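Local atomic coordinates of Abbfa_003403 (Acinetobacter baumannii, PDB entry 4ZXH), a protein that acts as a four-domain nonribosomal peptide synthetase, probably activating an amino acid, carrying it on phosphopantetheine, condensing it and releasing the product. Residues F201-L206 and V339-P344; L648-D653 and E787-T792. One frame throughout, in Å; residues are numbered along the deposited sequence.

Contact 1 (F201-L206 and V339-P344)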
# COMPACT_ATOMS: atom_id res chain seq x y z
N PHE A 201 -3.15 -10.88 -28.10
CA PHE A 201 -3.70 -11.97 -27.30
C PHE A 201 -3.59 -11.68 -25.81
O PHE A 201 -4.58 -11.77 -25.08
CB PHE A 201 -2.99 -13.29 -27.62
CG PHE A 201 -3.40 -14.42 -26.71
CD1 PHE A 201 -4.40 -15.30 -27.09
CD2 PHE A 201 -2.76 -14.62 -25.49
CE1 PHE A 201 -4.77 -16.36 -26.26
CE2 PHE A 201 -3.14 -15.67 -24.65
CZ PHE A 201 -4.14 -16.54 -25.04
N TRP A 202 -2.37 -11.35 -25.36
CA TRP A 202 -2.12 -11.10 -23.95
C TRP A 202 -2.82 -9.84 -23.47
O TRP A 202 -3.33 -9.77 -22.35
CB TRP A 202 -0.62 -10.97 -23.68
CG TRP A 202 0.10 -12.26 -23.80
CD1 TRP A 202 1.08 -12.57 -24.69
CD2 TRP A 202 -0.09 -13.42 -22.99
NE1 TRP A 202 1.51 -13.86 -24.50
CE2 TRP A 202 0.81 -14.41 -23.45
CE3 TRP A 202 -0.93 -13.73 -21.92
CZ2 TRP A 202 0.89 -15.67 -22.88
CZ3 TRP A 202 -0.85 -14.99 -21.36
CH2 TRP A 202 0.05 -15.94 -21.84
N LYS A 203 -2.84 -8.83 -24.34
CA LYS A 203 -3.47 -7.57 -24.00
C LYS A 203 -4.95 -7.83 -23.69
O LYS A 203 -5.50 -7.24 -22.76
CB LYS A 203 -3.29 -6.56 -25.14
CG LYS A 203 -3.28 -5.10 -24.71
CD LYS A 203 -3.28 -4.17 -25.93
CE LYS A 203 -1.88 -3.89 -26.48
NZ LYS A 203 -1.09 -2.98 -25.60
N ASN A 204 -5.57 -8.74 -24.44
CA ASN A 204 -6.98 -9.07 -24.19
C ASN A 204 -7.17 -10.06 -23.04
O ASN A 204 -8.12 -9.96 -22.26
CB ASN A 204 -7.64 -9.61 -25.46
CG ASN A 204 -7.83 -8.53 -26.52
OD1 ASN A 204 -7.93 -7.34 -26.20
ND2 ASN A 204 -7.86 -8.93 -27.79
N ALA A 205 -6.27 -11.01 -22.93
CA ALA A 205 -6.34 -12.01 -21.87
C ALA A 205 -6.25 -11.37 -20.48
O ALA A 205 -6.85 -11.85 -19.53
CB ALA A 205 -5.23 -13.06 -22.05
N LEU A 206 -5.49 -10.27 -20.38
CA LEU A 206 -5.24 -9.65 -19.08
C LEU A 206 -5.91 -8.29 -18.86
O LEU A 206 -5.68 -7.65 -17.84
CB LEU A 206 -3.73 -9.51 -18.85
CG LEU A 206 -3.02 -10.87 -18.67
CD1 LEU A 206 -1.52 -10.81 -18.89
CD2 LEU A 206 -3.32 -11.40 -17.29
N VAL A 339 3.87 -6.60 -19.70
CA VAL A 339 3.54 -5.60 -18.69
C VAL A 339 3.60 -4.22 -19.31
O VAL A 339 2.77 -3.36 -19.02
CB VAL A 339 4.48 -5.67 -17.49
CG1 VAL A 339 4.41 -4.39 -16.68
CG2 VAL A 339 4.11 -6.85 -16.62
N GLU A 340 4.55 -4.02 -20.21
CA GLU A 340 4.65 -2.76 -20.95
C GLU A 340 3.37 -2.48 -21.74
O GLU A 340 2.90 -1.34 -21.76
CB GLU A 340 5.87 -2.79 -21.88
CG GLU A 340 5.97 -1.66 -22.90
CD GLU A 340 7.26 -1.72 -23.75
OE1 GLU A 340 8.14 -2.58 -23.50
OE2 GLU A 340 7.38 -0.90 -24.69
N ALA A 341 2.78 -3.51 -22.35
CA ALA A 341 1.60 -3.34 -23.21
C ALA A 341 0.32 -3.16 -22.42
O ALA A 341 -0.51 -2.34 -22.77
CB ALA A 341 1.46 -4.53 -24.16
N VAL A 342 0.15 -3.95 -21.37
CA VAL A 342 -1.04 -3.88 -20.53
C VAL A 342 -1.07 -2.59 -19.73
O VAL A 342 -2.11 -2.00 -19.48
CB VAL A 342 -1.10 -5.06 -19.57
CG1 VAL A 342 -2.29 -4.93 -18.63
CG2 VAL A 342 -1.13 -6.36 -20.35
N SER A 343 0.13 -2.18 -19.34
CA SER A 343 0.41 -0.97 -18.59
C SER A 343 -0.39 -0.82 -17.29
O SER A 343 -1.04 0.20 -17.09
CB SER A 343 0.17 0.25 -19.48
OG SER A 343 0.75 1.41 -18.90
N PRO A 344 -0.27 -1.79 -16.38
CA PRO A 344 -0.98 -1.67 -15.11
C PRO A 344 -0.42 -0.54 -14.27
O PRO A 344 0.66 -0.03 -14.59
CB PRO A 344 -0.70 -3.02 -14.43
CG PRO A 344 0.65 -3.44 -14.98
CD PRO A 344 0.72 -2.89 -16.38
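The closing turns of two helices meet where K203 faces A341 and V342, the CA atoms of K203 and V342 being 5.6 Å apart; beyond them the chain leaves helical geometry at L206 on one side and at S343, with positive phi, on the other. The contact illustrates how a long lysine can address the end of a neighbouring helix. K203 starts with CG roughly anti to the backbone N (chi1 -152°), runs out extended, then bends at chi3 and chi4 so that the ammonium curls over A341. NZ donates to A341 O at 3.0 Å, coming from above the carbonyl plane, 51° out of it, with a C=O...N angle of only 105°, a steep approach that does not use a lone pair. The methylene CE lies 4.1 Å from A341 CB, adding apolar contact beside the bond. A carbonyl so near the C-terminal end of its helix probably carries extra negative potential, which would suit a cationic partner. Three residues on from K203, L206 receives the CG2 methyl of V342 at its backbone-proximal part, with CG2 4.4 Å from L206 CB, a loose apolar touch. Both segments belong to the condensation domain, and further contacts tie them into it. L206 also rests on V338, one helical turn before V342, and on A302 and H304 of strand 302-306, while W202 packs against V338 and bonds through NE1 to H330 O, joining helix 197-205 to the end region of helix 313-329.

Contact 2 (L648-D653 and E787-T792)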
# COMPACT_ATOMS: atom_id res chain seq x y z
N LEU A 648 -24.71 -11.29 32.72
CA LEU A 648 -24.15 -10.66 33.91
C LEU A 648 -23.23 -11.59 34.67
O LEU A 648 -22.12 -11.19 35.04
CB LEU A 648 -25.28 -10.18 34.83
CG LEU A 648 -25.96 -8.93 34.27
CD1 LEU A 648 -27.22 -8.57 35.02
CD2 LEU A 648 -24.97 -7.78 34.29
N LEU A 649 -23.67 -12.83 34.89
CA LEU A 649 -22.84 -13.81 35.60
C LEU A 649 -21.57 -14.13 34.82
O LEU A 649 -20.49 -14.28 35.40
CB LEU A 649 -23.62 -15.09 35.87
CG LEU A 649 -24.73 -15.02 36.92
CD1 LEU A 649 -25.35 -16.38 37.11
CD2 LEU A 649 -24.17 -14.49 38.23
N SER A 650 -21.70 -14.25 33.51
CA SER A 650 -20.57 -14.53 32.63
C SER A 650 -19.56 -13.40 32.73
O SER A 650 -18.35 -13.63 32.78
CB SER A 650 -21.04 -14.69 31.18
OG SER A 650 -20.17 -15.51 30.42
N MET A 651 -20.07 -12.19 32.78
CA MET A 651 -19.21 -11.02 32.85
C MET A 651 -18.50 -10.98 34.18
O MET A 651 -17.33 -10.59 34.26
CB MET A 651 -20.03 -9.75 32.61
CG MET A 651 -20.14 -9.41 31.13
SD MET A 651 -18.52 -9.13 30.31
CE MET A 651 -18.77 -10.14 28.89
N ASN A 652 -19.19 -11.42 35.24
CA ASN A 652 -18.57 -11.41 36.55
C ASN A 652 -17.36 -12.32 36.65
O ASN A 652 -16.46 -12.03 37.43
CB ASN A 652 -19.56 -11.79 37.63
CG ASN A 652 -18.94 -11.69 39.01
OD1 ASN A 652 -18.60 -10.60 39.46
ND2 ASN A 652 -18.77 -12.84 39.68
N ASP A 653 -17.34 -13.42 35.89
CA ASP A 653 -16.19 -14.35 35.87
C ASP A 653 -14.92 -13.62 35.47
O ASP A 653 -13.84 -13.88 35.99
CB ASP A 653 -16.43 -15.51 34.88
CG ASP A 653 -17.45 -16.52 35.38
OD1 ASP A 653 -17.66 -16.63 36.61
OD2 ASP A 653 -18.04 -17.22 34.52
N GLU A 787 -12.81 -14.49 23.35
CA GLU A 787 -13.49 -15.69 23.80
C GLU A 787 -15.00 -15.48 23.93
O GLU A 787 -15.45 -14.43 24.40
CB GLU A 787 -12.92 -16.12 25.15
CG GLU A 787 -11.45 -16.56 25.12
CD GLU A 787 -10.94 -16.92 26.51
OE1 GLU A 787 -11.14 -16.12 27.45
OE2 GLU A 787 -10.34 -18.01 26.67
N PRO A 788 -15.79 -16.48 23.53
CA PRO A 788 -17.26 -16.46 23.69
C PRO A 788 -17.67 -16.55 25.16
O PRO A 788 -17.04 -17.28 25.93
CB PRO A 788 -17.73 -17.70 22.93
CG PRO A 788 -16.53 -18.23 22.19
CD PRO A 788 -15.32 -17.73 22.90
N LEU A 789 -18.73 -15.85 25.53
CA LEU A 789 -19.29 -15.92 26.88
C LEU A 789 -19.97 -17.26 27.15
O LEU A 789 -20.03 -18.12 26.27
CB LEU A 789 -20.29 -14.80 27.11
CG LEU A 789 -19.78 -13.47 27.65
CD1 LEU A 789 -18.70 -12.94 26.76
CD2 LEU A 789 -20.95 -12.51 27.69
N ALA A 790 -20.52 -17.42 28.36
CA ALA A 790 -21.08 -18.70 28.78
C ALA A 790 -22.34 -19.03 27.99
O ALA A 790 -23.22 -18.19 27.82
CB ALA A 790 -21.37 -18.68 30.26
N ASN A 791 -22.40 -20.27 27.51
CA ASN A 791 -23.54 -20.77 26.75
C ASN A 791 -23.76 -19.96 25.48
O ASN A 791 -24.89 -19.70 25.06
CB ASN A 791 -24.79 -20.77 27.63
CG ASN A 791 -24.51 -21.35 28.99
OD1 ASN A 791 -24.33 -22.57 29.13
ND2 ASN A 791 -24.45 -20.50 30.00
N THR A 792 -22.65 -19.57 24.87
CA THR A 792 -22.65 -18.85 23.62
C THR A 792 -21.82 -19.65 22.63
O THR A 792 -20.77 -20.22 22.99
CB THR A 792 -22.08 -17.42 23.79
OG1 THR A 792 -22.78 -16.72 24.83
CG2 THR A 792 -22.20 -16.64 22.48
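No aromatic ring takes part where S650 meets A790; the flat group at work is the peptide linking L789 to A790, and its N-H points at the serine hydroxyl. A790 N donates to S650 OG over 2.8 Å with an angle of 162° at the hydrogen, nearly straight. The CB of S650 points toward the turn, and OG, anti to the backbone N (chi1 -154°), is thereby set opposite A790 N. Around that bond the serine has apolar company: its OG lies 3.4 Å from L789 CB, and its CB 3.9 Å from L789 CG, while A790 CB flanks it too. One residue on, M651 has CG anti to the carbonyl carbon, and a chain bent at chi2 and chi3 brings CE to the isopropyl end of L789. CE touches both branches, with CD2 and CD1 of L789 about equally near, and the two side chains cross at about a right angle. M651 also touches L676 of helix 674-679, so it meets leucines from two parts of the fold. The example shows how one side-chain acceptor in a helix can pin a turn: L789 to T792 form a type II beta turn, with N791 at the third position in a positive-phi conformation. N646, one helical turn before S650, holds the same turn through bonds to A790 O and the N791 side chain. All four touching residues are buried. In this adenylation domain, of the ANL superfamily, the turn links outermost strand 787-788 of a mixed sheet to strand 792-797 of the antiparallel sheet, and helix 641-655 binds that junction through S650 and N646.

Contacts 1 and 2 follow each other along the chain, the first closing before the second opens, and lie in different domains of the synthetase: 201-206 with 339-344 in the condensation domain, 648-653 with 787-792 in the adenylation domain. Their centres are 55 Å apart and their nearest atoms about 41 Å, so they do not touch; they lie on opposite sides of the chain's centre. V339, on segment 339-344 but pointing away from 201-206, touches the bound phosphopantetheine, whereas the side chain of V342 in contact 1 itself is about 10 Å from it. E340 also meets H1007 in the carrier region. Contact 2, by comparison, is a buried contact between a helix and the turn that connects two sheets of its own domain.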